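Local coordinates for Ice-binding protein isoform1a (Antarctomyces psychrotrophicus, PDB 7BWX) that binds ice, probably engaging specific water molecules of the prism planes, through a right-handed beta-helix of the ice-binding protein family, at residues 125-130 with 154-159; 71-76 with 172-177; 78-83 with 99-104; 105-110 with 131-136. The protein carries 1 engineered substitution. All coordinates share one frame; numbering follows the deposited sequence.

Overall arrangement
Contacts 1, 2 and 3 lie along one wall of the beta-helix, where strands 100-104, 126-130, 153-157 and 172-175 follow one another in parallel. Contact 1 is in the middle, its centre about 8 Å from the centres of contacts 2 and 3; Y102 O to Q129 N (2.8 Å) and N172 O to W155 N (2.8 Å) join the three through the backbone. Contacts 2 and 3 both use helix 61-79. Contact 4 continues the coils of contacts 1 and 3 beyond a corner: Y104 O lies 2.9 Å from A131 N. It does not touch contact 2, the nearest atoms being about 5 Å apart. The sulfate, probably from the crystallisation liquor, sits at contact 4.

Contact 1: residues 125-130 with 154-159; sequences VWVFQL and FWIVGS
F128 and W155 form the tight part of this contact, an offset stack with planes at 10° and ring centroids 4.3 Å apart. CZ3 of W155 lies over the rim of the phenyl face, 3.4 Å from F128 CG. Both side chains have CG anti to the carbonyl carbon (chi1 -68° for F128, -57° for W155), which sends the rings the same way, side by side. Y102 meets F128 from the direction opposite W155, extending the aromatic row, while NE1 of W155 is satisfied by E170 O. On the same face, L130 CD1 approaches the edge of the indole, 4.1 Å from W155 CE3. On the face of V127, F154 and I156 there is no ring stack: the CG1 atoms of V127 and I156 meet at 3.7 Å. Looser, partly exposed parts are the loop ends V125 and G158, and Q129. V125 touches F154 only with CG1, at 4.2 Å from CE2, and Q129 turns its amide away to G77 O and L80 O. The backbones run parallel and exchange hydrogen bonds such as F128 N to F154 O (2.8 Å). Parallel in-register strands with side chains stacked coil upon coil are the hallmark of a beta-helix.

Contact 2: residues 71-76 with 172-177; sequences RTAFVA and NVIANA
R71 and F74 descend from helix 61-79 on to I174, A175 and N176, and each side chain meets the strand end differently. The arginine is bent at chi2 and chi3, which brings its guanidinium back over the strand end. NH1 donates to A175 O at 2.9 Å, with the acceptor near the guanidinium plane (12° out of it) but the donor well above the carbonyl plane. A water accepts from NH1 and donates to N176 OD1, bridging the two polar ends. This water also sits over one face of the F74 ring, toward its rim. The phenyl has CG anti to the backbone N (chi1 -177°), presents its edge to I174 O, 3.5 Å from CD1, and runs past the I174 side chain in the opposite direction. Its CZ atom lies 3.6 Å from N176 CB, ring and amide planes being 31° apart. Replacing R71 with a leucine would probably leave A175 O without this helix-borne donor and cut the water link to N176. Farther back, A73 CB touches I174 CD1 at 4.1 Å. The helix axis crosses the strand nearly perpendicularly, 8.7 Å away, the arrangement of a helix laid along the flank of a beta-helix, as in this ice-binding family.

Contact 3: residues 78-83 with 99-104; sequences QALIAT and AGVYKY
T83 grips V101 with two hydrogen bonds, tying the chain that leaves helix 61-79 to strand 100-104 of the beta-helix. T83 N donates to V101 O at 2.8 Å, in the carbonyl plane and on a lone pair, though the N-H is bent (140°). The return bond runs from V101 N to T83 OG1, 3.0 Å long. OG1 stands between its own backbone N and carbonyl carbon (chi1 63°), where it accepts from the V101 amide and is also hydrogen-bonded to a water that donates to A99 O. Moving outward, the packing is apolar and centred on V101. Its CG1 is anti to the backbone N and points at the extended segment 80-82, meeting L80 CB at 3.9 Å, with I81 O also close; the side chains of L80 and V101 cross at about a right angle. An alanine in place of V101 would remove both methyls, would probably open a gap beside L80, and is likely to leave that leucine freer to move. Farther along the strand, A82 and K103, both partly exposed, close the contact. The lysine turns its amine away to salt bridges with D105 and D85, so what remains here is its first carbon: K103 CB rests 3.6 Å from A82 CB.

Contact 4: residues 105-110 with 131-136; sequences DSAVGL and ATTLVT. With SO4 (sulfate ion), chain H.
T132 and A107 meet side by side and hold one sulfate with their polar atoms, OG1 and N; the threonine can be followed outward atom by atom. CB lies 3.3 Å from sulfate O1. At the branch, T132 OG1 takes the place between backbone N and carbonyl carbon (chi1 64°) and donates to sulfate O1, 2.7 Å away. The methyl CG2, anti to the carbonyl carbon, is in van der Waals reach of the same oxygen. The ion is held from the other segment as well: A107 N donates to sulfate O4 at 2.7 Å, with an N-H...O angle of 157°. Beneath this, a water donates to S106 O and T133 O and accepts from T132 N, bridging the corners of two coils. T133 OG1 packs 3.2 Å from A107 CB and shares a second water with V108 O. After the corner the chains pair as parallel strands, V135 N bonding to V108 O at 3.1 Å. G109 CA comes within 3.0 Å of V135 O, a CA-H...O contact. Inside, V108 CG2 meets L134 CD1 at 3.8 Å. Strand 108-110 is outermost in its sheet within the chain; beyond strand 134-136 comes strand 161-163, with V135 on T162 and T136 OG1 bonded to G164 N.

Contact 1: residues 125-130 with 154-159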
loop_
_atom_site.group_PDB
_atom_site.type_symbol
_atom_site.label_atom_id
_atom_site.label_comp_id
_atom_site.label_asym_id
_atom_site.label_seq_id
_atom_site.Cartn_x
_atom_site.Cartn_y
_atom_site.Cartn_z
ATOM N N VAL A 125 1.479 -15.394 2.746
ATOM C CA VAL A 125 1.943 -14.107 2.159
ATOM C C VAL A 125 1.348 -13.939 0.773
ATOM O O VAL A 125 1.250 -14.942 0.006
ATOM C CB VAL A 125 3.482 -14.031 2.164
ATOM C CG1 VAL A 125 3.969 -12.844 1.360
ATOM C CG2 VAL A 125 4.009 -13.978 3.578
ATOM N N TRP A 126 0.924 -12.700 0.462
ATOM C CA TRP A 126 0.485 -12.272 -0.874
ATOM C C TRP A 126 1.434 -11.180 -1.382
ATOM O O TRP A 126 1.637 -10.152 -0.691
ATOM C CB TRP A 126 -0.940 -11.755 -0.906
ATOM C CG TRP A 126 -1.991 -12.763 -0.581
ATOM C CD1 TRP A 126 -2.814 -13.437 -1.439
ATOM C CD2 TRP A 126 -2.318 -13.208 0.735
ATOM N NE1 TRP A 126 -3.636 -14.270 -0.729
ATOM C CE2 TRP A 126 -3.369 -14.130 0.609
ATOM C CE3 TRP A 126 -1.832 -12.900 1.991
ATOM C CZ2 TRP A 126 -3.911 -14.774 1.722
ATOM C CZ3 TRP A 126 -2.383 -13.508 3.091
ATOM C CH2 TRP A 126 -3.403 -14.440 2.955
ATOM N N VAL A 127 1.954 -11.380 -2.578
ATOM C CA VAL A 127 2.712 -10.330 -3.306
ATOM C C VAL A 127 2.029 -10.183 -4.653
ATOM O O VAL A 127 2.055 -11.140 -5.450
ATOM C CB VAL A 127 4.208 -10.645 -3.449
ATOM C CG1 VAL A 127 4.887 -9.498 -4.165
ATOM C CG2 VAL A 127 4.869 -10.950 -2.144
ATOM N N PHE A 128 1.397 -9.039 -4.874
ATOM C CA PHE A 128 0.817 -8.670 -6.158
ATOM C C PHE A 128 1.862 -7.885 -6.927
ATOM O O PHE A 128 2.124 -6.738 -6.574
ATOM C CB PHE A 128 -0.504 -7.960 -5.939
ATOM C CG PHE A 128 -1.557 -8.885 -5.374
ATOM C CD1 PHE A 128 -2.363 -9.638 -6.215
ATOM C CD2 PHE A 128 -1.754 -8.974 -4.012
ATOM C CE1 PHE A 128 -3.314 -10.514 -5.695
ATOM C CE2 PHE A 128 -2.727 -9.808 -3.479
ATOM C CZ PHE A 128 -3.502 -10.586 -4.330
ATOM N N GLN A 129 2.328 -8.482 -8.022
ATOM C CA GLN A 129 3.326 -7.875 -8.937
ATOM C C GLN A 129 2.533 -7.226 -10.054
ATOM O O GLN A 129 2.159 -7.949 -11.036
ATOM C CB GLN A 129 4.331 -8.914 -9.446
ATOM C CG GLN A 129 5.073 -9.635 -8.341
ATOM C CD GLN A 129 6.015 -10.660 -8.918
ATOM O OE1 GLN A 129 5.612 -11.452 -9.777
ATOM N NE2 GLN A 129 7.250 -10.677 -8.437
ATOM N N LEU A 130 2.200 -5.950 -9.887
ATOM C CA LEU A 130 1.387 -5.188 -10.855
ATOM C C LEU A 130 2.344 -4.387 -11.740
ATOM O O LEU A 130 2.991 -3.470 -11.259
ATOM C CB LEU A 130 0.380 -4.322 -10.100
ATOM C CG LEU A 130 -0.423 -5.051 -9.019
ATOM C CD1 LEU A 130 -1.448 -4.144 -8.362
ATOM C CD2 LEU A 130 -1.122 -6.290 -9.566
ATOM N N PHE A 154 1.290 -7.464 0.122
ATOM C CA PHE A 154 2.160 -6.468 -0.556
ATOM C C PHE A 154 1.611 -6.211 -1.950
ATOM O O PHE A 154 1.487 -7.162 -2.774
ATOM C CB PHE A 154 3.592 -7.006 -0.597
ATOM C CG PHE A 154 4.121 -7.314 0.774
ATOM C CD1 PHE A 154 4.726 -6.322 1.526
ATOM C CD2 PHE A 154 3.997 -8.578 1.314
ATOM C CE1 PHE A 154 5.208 -6.582 2.799
ATOM C CE2 PHE A 154 4.459 -8.832 2.598
ATOM C CZ PHE A 154 5.067 -7.838 3.335
ATOM N N TRP A 155 1.261 -4.964 -2.198
ATOM C CA TRP A 155 0.838 -4.446 -3.508
ATOM C C TRP A 155 2.055 -3.755 -4.149
ATOM O O TRP A 155 2.415 -2.656 -3.711
ATOM C CB TRP A 155 -0.321 -3.467 -3.349
ATOM C CG TRP A 155 -1.485 -4.087 -2.659
ATOM C CD1 TRP A 155 -1.805 -4.045 -1.324
ATOM C CD2 TRP A 155 -2.435 -4.962 -3.276
ATOM N NE1 TRP A 155 -2.933 -4.787 -1.093
ATOM C CE2 TRP A 155 -3.349 -5.351 -2.272
ATOM C CE3 TRP A 155 -2.653 -5.357 -4.598
ATOM C CZ2 TRP A 155 -4.417 -6.205 -2.545
ATOM C CZ3 TRP A 155 -3.686 -6.222 -4.861
ATOM C CH2 TRP A 155 -4.544 -6.647 -3.839
ATOM N N ILE A 156 2.746 -4.449 -5.034
ATOM C CA ILE A 156 3.988 -3.938 -5.680
ATOM C C ILE A 156 3.551 -3.279 -6.973
ATOM O O ILE A 156 3.214 -4.003 -7.982
ATOM C CB ILE A 156 5.031 -5.046 -5.886
ATOM C CG1 ILE A 156 5.282 -5.852 -4.620
ATOM C CG2 ILE A 156 6.313 -4.444 -6.439
ATOM C CD1 ILE A 156 5.763 -5.050 -3.451
ATOM N N VAL A 157 3.356 -1.967 -6.909
ATOM C CA VAL A 157 2.724 -1.208 -8.010
ATOM C C VAL A 157 3.836 -0.636 -8.907
ATOM O O VAL A 157 4.599 0.277 -8.442
ATOM C CB VAL A 157 1.803 -0.135 -7.444
ATOM C CG1 VAL A 157 1.179 0.698 -8.544
ATOM C CG2 VAL A 157 0.707 -0.741 -6.550
ATOM N N GLY A 158 3.879 -1.117 -10.154
ATOM C CA GLY A 158 4.972 -0.871 -11.110
ATOM C C GLY A 158 5.051 0.584 -11.526
ATOM O O GLY A 158 6.182 1.052 -11.777
ATOM N N SER A 159 3.937 1.329 -11.537
ATOM C CA SER A 159 3.944 2.807 -11.705
ATOM C C SER A 159 3.205 3.478 -10.528
ATOM O O SER A 159 3.823 3.612 -9.430
ATOM C CB SER A 159 3.448 3.256 -13.041
ATOM O OG SER A 159 2.121 2.784 -13.303
#

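Contact 2: residues 71-76 with 172-177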
loop_
_atom_site.group_PDB
_atom_site.type_symbol
_atom_site.label_atom_id
_atom_site.label_comp_id
_atom_site.label_asym_id
_atom_site.label_seq_id
_atom_site.Cartn_x
_atom_site.Cartn_y
_atom_site.Cartn_z
ATOM N N ARG A 71 12.434 0.974 -0.884
ATOM C CA ARG A 71 12.863 0.694 -2.271
ATOM C C ARG A 71 13.503 -0.688 -2.350
ATOM O O ARG A 71 13.286 -1.370 -3.364
ATOM C CB ARG A 71 13.797 1.790 -2.777
ATOM C CG ARG A 71 13.152 3.161 -2.846
ATOM C CD ARG A 71 11.861 3.192 -3.653
ATOM N NE ARG A 71 10.682 3.052 -2.781
ATOM C CZ ARG A 71 9.436 2.937 -3.242
ATOM N NH1 ARG A 71 9.209 2.880 -4.535
ATOM N NH2 ARG A 71 8.414 2.902 -2.410
ATOM N N THR A 72 14.248 -1.099 -1.338
ATOM C CA THR A 72 14.836 -2.452 -1.261
ATOM C C THR A 72 13.697 -3.496 -1.348
ATOM O O THR A 72 13.799 -4.515 -2.074
ATOM C CB THR A 72 15.665 -2.595 0.014
ATOM O OG1 THR A 72 16.712 -1.602 0.028
ATOM C CG2 THR A 72 16.243 -3.994 0.172
ATOM N N ALA A 73 12.617 -3.261 -0.615
ATOM C CA ALA A 73 11.444 -4.156 -0.611
ATOM C C ALA A 73 10.787 -4.121 -1.987
ATOM O O ALA A 73 10.345 -5.182 -2.449
ATOM C CB ALA A 73 10.491 -3.755 0.508
ATOM N N PHE A 74 10.664 -2.942 -2.623
ATOM C CA PHE A 74 10.075 -2.832 -3.978
ATOM C C PHE A 74 10.843 -3.738 -4.940
ATOM O O PHE A 74 10.245 -4.523 -5.707
ATOM C CB PHE A 74 10.075 -1.388 -4.463
ATOM C CG PHE A 74 9.424 -1.201 -5.800
ATOM C CD1 PHE A 74 8.047 -1.098 -5.911
ATOM C CD2 PHE A 74 10.186 -1.190 -6.951
ATOM C CE1 PHE A 74 7.453 -0.964 -7.153
ATOM C CE2 PHE A 74 9.593 -1.009 -8.183
ATOM C CZ PHE A 74 8.226 -0.934 -8.290
ATOM N N VAL A 75 12.152 -3.598 -4.929
ATOM C CA VAL A 75 13.054 -4.341 -5.854
ATOM C C VAL A 75 12.905 -5.843 -5.565
ATOM O O VAL A 75 12.740 -6.620 -6.544
ATOM C CB VAL A 75 14.503 -3.857 -5.736
ATOM C CG1 VAL A 75 15.462 -4.807 -6.450
ATOM C CG2 VAL A 75 14.625 -2.442 -6.292
ATOM N N ALA A 76 12.899 -6.234 -4.298
ATOM C CA ALA A 76 12.789 -7.666 -3.911
ATOM C C ALA A 76 11.413 -8.205 -4.352
ATOM O O ALA A 76 11.320 -9.314 -4.881
ATOM C CB ALA A 76 12.994 -7.817 -2.421
ATOM N N ASN A 172 0.269 -3.535 2.340
ATOM C CA ASN A 172 1.386 -2.570 2.134
ATOM C C ASN A 172 1.455 -2.237 0.647
ATOM O O ASN A 172 1.695 -3.128 -0.164
ATOM C CB ASN A 172 2.668 -3.172 2.700
ATOM C CG ASN A 172 2.556 -3.491 4.174
ATOM O OD1 ASN A 172 2.290 -2.599 4.982
ATOM N ND2 ASN A 172 2.778 -4.748 4.529
ATOM N N VAL A 173 1.135 -1.000 0.316
ATOM C CA VAL A 173 1.181 -0.475 -1.045
ATOM C C VAL A 173 2.586 0.093 -1.204
ATOM O O VAL A 173 2.879 1.096 -0.569
ATOM C CB VAL A 173 0.105 0.576 -1.306
ATOM C CG1 VAL A 173 0.193 1.068 -2.741
ATOM C CG2 VAL A 173 -1.312 0.057 -0.994
ATOM N N ILE A 174 3.389 -0.545 -2.048
ATOM C CA ILE A 174 4.760 -0.101 -2.401
ATOM C C ILE A 174 4.755 0.252 -3.877
ATOM O O ILE A 174 4.752 -0.629 -4.726
ATOM C CB ILE A 174 5.788 -1.159 -2.031
ATOM C CG1 ILE A 174 5.480 -1.773 -0.667
ATOM C CG2 ILE A 174 7.161 -0.522 -2.094
ATOM C CD1 ILE A 174 6.531 -2.796 -0.222
ATOM N N ALA A 175 4.546 1.518 -4.160
ATOM C CA ALA A 175 4.440 2.010 -5.539
ATOM C C ALA A 175 5.781 2.581 -6.011
ATOM O O ALA A 175 6.442 3.278 -5.256
ATOM C CB ALA A 175 3.384 3.063 -5.606
ATOM N N ASN A 176 6.072 2.399 -7.287
ATOM C CA ASN A 176 7.285 2.948 -7.927
ATOM C C ASN A 176 7.199 4.465 -7.964
ATOM O O ASN A 176 8.219 5.122 -7.762
ATOM C CB ASN A 176 7.408 2.406 -9.322
ATOM C CG ASN A 176 8.750 2.741 -9.929
ATOM O OD1 ASN A 176 9.753 2.301 -9.401
ATOM N ND2 ASN A 176 8.735 3.533 -10.995
ATOM N N ALA A 177 6.005 5.006 -8.164
ATOM C CA ALA A 177 5.787 6.454 -8.325
ATOM C C ALA A 177 4.668 6.916 -7.361
ATOM O O ALA A 177 4.872 6.817 -6.157
ATOM C CB ALA A 177 5.508 6.722 -9.762
HETATM O O HOH W 1 10.780 2.383 -6.866
#

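Contact 3: residues 78-83 with 99-104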
loop_
_atom_site.group_PDB
_atom_site.type_symbol
_atom_site.label_atom_id
_atom_site.label_comp_id
_atom_site.label_asym_id
_atom_site.label_seq_id
_atom_site.Cartn_x
_atom_site.Cartn_y
_atom_site.Cartn_z
ATOM N N GLN A 78 9.505 -7.139 -6.885
ATOM C CA GLN A 78 9.488 -7.312 -8.339
ATOM C C GLN A 78 10.331 -8.526 -8.742
ATOM O O GLN A 78 10.010 -9.133 -9.799
ATOM C CB GLN A 78 9.930 -6.040 -9.066
ATOM C CG GLN A 78 8.863 -4.948 -8.982
ATOM C CD GLN A 78 9.016 -3.927 -10.083
ATOM O OE1 GLN A 78 10.146 -3.577 -10.454
ATOM N NE2 GLN A 78 7.890 -3.410 -10.591
ATOM N N ALA A 79 11.391 -8.830 -8.006
ATOM C CA ALA A 79 12.332 -9.903 -8.385
ATOM C C ALA A 79 11.757 -11.281 -8.047
ATOM O O ALA A 79 12.257 -12.267 -8.539
ATOM C CB ALA A 79 13.638 -9.696 -7.707
ATOM N N LEU A 80 10.774 -11.375 -7.172
ATOM C CA LEU A 80 10.210 -12.692 -6.803
ATOM C C LEU A 80 9.740 -13.440 -8.054
ATOM O O LEU A 80 9.103 -12.837 -8.965
ATOM C CB LEU A 80 9.047 -12.522 -5.822
ATOM C CG LEU A 80 9.408 -12.137 -4.389
ATOM C CD1 LEU A 80 8.133 -11.807 -3.624
ATOM C CD2 LEU A 80 10.189 -13.239 -3.664
ATOM N N ILE A 81 9.927 -14.755 -8.042
ATOM C CA ILE A 81 9.326 -15.640 -9.081
ATOM C C ILE A 81 7.831 -15.790 -8.767
ATOM O O ILE A 81 7.519 -16.159 -7.666
ATOM C CB ILE A 81 10.042 -17.014 -9.145
ATOM C CG1 ILE A 81 11.567 -16.885 -9.263
ATOM C CG2 ILE A 81 9.493 -17.829 -10.299
ATOM C CD1 ILE A 81 12.002 -16.128 -10.510
ATOM N N ALA A 82 6.969 -15.566 -9.750
ATOM C CA ALA A 82 5.502 -15.645 -9.617
ATOM C C ALA A 82 5.125 -17.110 -9.373
ATOM O O ALA A 82 5.852 -17.995 -9.854
ATOM C CB ALA A 82 4.825 -15.054 -10.821
ATOM N N THR A 83 4.150 -17.356 -8.503
ATOM C CA THR A 83 3.537 -18.683 -8.318
ATOM C C THR A 83 2.281 -18.743 -9.174
ATOM O O THR A 83 1.868 -19.855 -9.461
ATOM C CB THR A 83 3.218 -18.967 -6.850
ATOM O OG1 THR A 83 2.253 -18.006 -6.404
ATOM C CG2 THR A 83 4.475 -18.964 -6.011
ATOM N N ALA A 99 -2.526 -17.628 -0.667
ATOM C CA ALA A 99 -1.134 -17.154 -0.602
ATOM C C ALA A 99 -0.496 -17.347 -1.974
ATOM O O ALA A 99 -0.661 -18.402 -2.592
ATOM C CB ALA A 99 -0.366 -17.853 0.473
ATOM N N GLY A 100 0.226 -16.350 -2.457
ATOM C CA GLY A 100 1.023 -16.529 -3.684
ATOM C C GLY A 100 1.701 -15.237 -4.102
ATOM O O GLY A 100 1.460 -14.193 -3.475
ATOM N N VAL A 101 2.544 -15.342 -5.119
ATOM C CA VAL A 101 3.119 -14.214 -5.883
ATOM C C VAL A 101 2.366 -14.201 -7.197
ATOM O O VAL A 101 2.549 -15.147 -8.036
ATOM C CB VAL A 101 4.644 -14.395 -6.012
ATOM C CG1 VAL A 101 5.324 -13.205 -6.686
ATOM C CG2 VAL A 101 5.249 -14.670 -4.653
ATOM N N TYR A 102 1.512 -13.208 -7.379
ATOM C CA TYR A 102 0.603 -13.087 -8.541
ATOM C C TYR A 102 1.178 -12.039 -9.490
ATOM O O TYR A 102 1.339 -10.844 -9.079
ATOM C CB TYR A 102 -0.788 -12.657 -8.075
ATOM C CG TYR A 102 -1.505 -13.711 -7.273
ATOM C CD1 TYR A 102 -1.245 -13.925 -5.940
ATOM C CD2 TYR A 102 -2.472 -14.508 -7.867
ATOM C CE1 TYR A 102 -1.915 -14.898 -5.211
ATOM C CE2 TYR A 102 -3.091 -15.538 -7.184
ATOM C CZ TYR A 102 -2.834 -15.716 -5.848
ATOM O OH TYR A 102 -3.467 -16.728 -5.181
ATOM N N LYS A 103 1.493 -12.456 -10.712
ATOM C CA LYS A 103 2.065 -11.573 -11.753
ATOM C C LYS A 103 0.960 -11.061 -12.653
ATOM O O LYS A 103 0.255 -11.880 -13.336
ATOM C CB LYS A 103 3.164 -12.326 -12.511
ATOM C CG LYS A 103 3.731 -11.624 -13.736
ATOM C CD LYS A 103 4.997 -12.307 -14.276
ATOM C CE LYS A 103 4.718 -13.404 -15.272
ATOM N NZ LYS A 103 4.136 -12.859 -16.528
ATOM N N TYR A 104 0.853 -9.745 -12.757
ATOM C CA TYR A 104 -0.032 -9.049 -13.703
ATOM C C TYR A 104 0.809 -8.191 -14.633
ATOM O O TYR A 104 1.537 -7.262 -14.133
ATOM C CB TYR A 104 -1.070 -8.205 -12.964
ATOM C CG TYR A 104 -2.095 -9.010 -12.196
ATOM C CD1 TYR A 104 -1.818 -9.528 -10.945
ATOM C CD2 TYR A 104 -3.346 -9.249 -12.729
ATOM C CE1 TYR A 104 -2.742 -10.273 -10.230
ATOM C CE2 TYR A 104 -4.296 -9.975 -12.023
ATOM C CZ TYR A 104 -3.992 -10.502 -10.782
ATOM O OH TYR A 104 -4.952 -11.191 -10.103
HETATM O O HOH W 2 0.527 -19.533 -5.009
#

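Contact 4: residues 105-110 with 131-136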
loop_
_atom_site.group_PDB
_atom_site.type_symbol
_atom_site.label_atom_id
_atom_site.label_comp_id
_atom_site.label_asym_id
_atom_site.label_seq_id
_atom_site.Cartn_x
_atom_site.Cartn_y
_atom_site.Cartn_z
ATOM N N ASP A 105 0.655 -8.386 -15.949
ATOM C CA ASP A 105 1.510 -7.701 -16.944
ATOM C C ASP A 105 0.963 -6.343 -17.324
ATOM O O ASP A 105 1.694 -5.600 -17.969
ATOM C CB ASP A 105 1.630 -8.487 -18.241
ATOM C CG ASP A 105 2.119 -9.894 -18.040
ATOM O OD1 ASP A 105 2.968 -10.104 -17.141
ATOM O OD2 ASP A 105 1.650 -10.772 -18.821
ATOM N N SER A 106 -0.277 -6.005 -17.008
ATOM C CA SER A 106 -0.806 -4.714 -17.475
ATOM C C SER A 106 -1.640 -4.046 -16.364
ATOM O O SER A 106 -1.655 -4.579 -15.254
ATOM C CB SER A 106 -1.528 -4.979 -18.785
ATOM O OG SER A 106 -2.678 -5.769 -18.552
ATOM N N ALA A 107 -2.282 -2.944 -16.682
ATOM C CA ALA A 107 -3.084 -2.122 -15.768
ATOM C C ALA A 107 -4.173 -2.998 -15.143
ATOM O O ALA A 107 -4.803 -3.808 -15.875
ATOM C CB ALA A 107 -3.654 -0.951 -16.502
ATOM N N VAL A 108 -4.313 -2.938 -13.819
ATOM C CA VAL A 108 -5.350 -3.723 -13.103
ATOM C C VAL A 108 -6.267 -2.773 -12.354
ATOM O O VAL A 108 -5.823 -1.697 -11.884
ATOM C CB VAL A 108 -4.770 -4.787 -12.163
ATOM C CG1 VAL A 108 -3.829 -5.729 -12.886
ATOM C CG2 VAL A 108 -4.070 -4.167 -10.981
ATOM N N GLY A 109 -7.516 -3.200 -12.250
ATOM C CA GLY A 109 -8.597 -2.524 -11.531
ATOM C C GLY A 109 -9.186 -3.450 -10.510
ATOM O O GLY A 109 -9.163 -4.670 -10.716
ATOM N N LEU A 110 -9.719 -2.878 -9.436
ATOM C CA LEU A 110 -10.465 -3.616 -8.399
ATOM C C LEU A 110 -11.798 -2.908 -8.229
ATOM O O LEU A 110 -11.865 -1.828 -7.647
ATOM C CB LEU A 110 -9.655 -3.698 -7.114
ATOM C CG LEU A 110 -10.383 -4.133 -5.835
ATOM C CD1 LEU A 110 -11.278 -5.319 -6.065
ATOM C CD2 LEU A 110 -9.316 -4.450 -4.794
ATOM N N ALA A 131 2.537 -4.807 -12.982
ATOM C CA ALA A 131 3.592 -4.218 -13.828
ATOM C C ALA A 131 3.372 -2.714 -14.013
ATOM O O ALA A 131 4.378 -2.044 -14.191
ATOM C CB ALA A 131 3.690 -4.911 -15.162
ATOM N N THR A 132 2.147 -2.204 -14.076
ATOM C CA THR A 132 1.907 -0.761 -14.293
ATOM C C THR A 132 1.019 -0.209 -13.166
ATOM O O THR A 132 1.491 -0.185 -12.016
ATOM C CB THR A 132 1.383 -0.443 -15.694
ATOM O OG1 THR A 132 0.100 -1.036 -15.900
ATOM C CG2 THR A 132 2.364 -0.874 -16.775
ATOM N N THR A 133 -0.193 0.250 -13.489
ATOM C CA THR A 133 -1.088 0.965 -12.566
ATOM C C THR A 133 -1.960 -0.002 -11.750
ATOM O O THR A 133 -2.249 -1.172 -12.185
ATOM C CB THR A 133 -1.944 1.976 -13.328
ATOM O OG1 THR A 133 -2.580 1.228 -14.357
ATOM C CG2 THR A 133 -1.151 3.124 -13.902
ATOM N N LEU A 134 -2.360 0.477 -10.576
ATOM C CA LEU A 134 -3.441 -0.110 -9.763
ATOM C C LEU A 134 -4.467 0.989 -9.604
ATOM O O LEU A 134 -4.128 2.068 -9.108
ATOM C CB LEU A 134 -2.913 -0.593 -8.404
ATOM C CG LEU A 134 -4.017 -0.956 -7.392
ATOM C CD1 LEU A 134 -4.790 -2.177 -7.828
ATOM C CD2 LEU A 134 -3.417 -1.196 -6.028
ATOM N N VAL A 135 -5.692 0.720 -10.007
ATOM C CA VAL A 135 -6.846 1.608 -9.722
ATOM C C VAL A 135 -7.900 0.790 -8.979
ATOM O O VAL A 135 -8.344 -0.258 -9.516
ATOM C CB VAL A 135 -7.419 2.192 -11.009
ATOM C CG1 VAL A 135 -8.682 2.997 -10.706
ATOM C CG2 VAL A 135 -6.393 3.044 -11.748
ATOM N N THR A 136 -8.280 1.223 -7.799
ATOM C CA THR A 136 -9.421 0.642 -7.056
ATOM C C THR A 136 -10.597 1.575 -7.269
ATOM O O THR A 136 -10.418 2.822 -7.327
ATOM C CB THR A 136 -9.029 0.332 -5.616
ATOM O OG1 THR A 136 -8.967 1.544 -4.848
ATOM C CG2 THR A 136 -7.737 -0.447 -5.548
HETATM S S SO4 H . -1.012 -0.586 -19.412
HETATM O O1 SO4 H . -0.642 0.175 -18.208
HETATM O O2 SO4 H . -2.123 0.068 -20.058
HETATM O O3 SO4 H . 0.138 -0.635 -20.300
HETATM O O4 SO4 H . -1.426 -1.962 -19.103
HETATM O O HOH W 3 -0.381 -3.191 -13.160
HETATM O O HOH W 4 -4.915 0.397 -13.442
#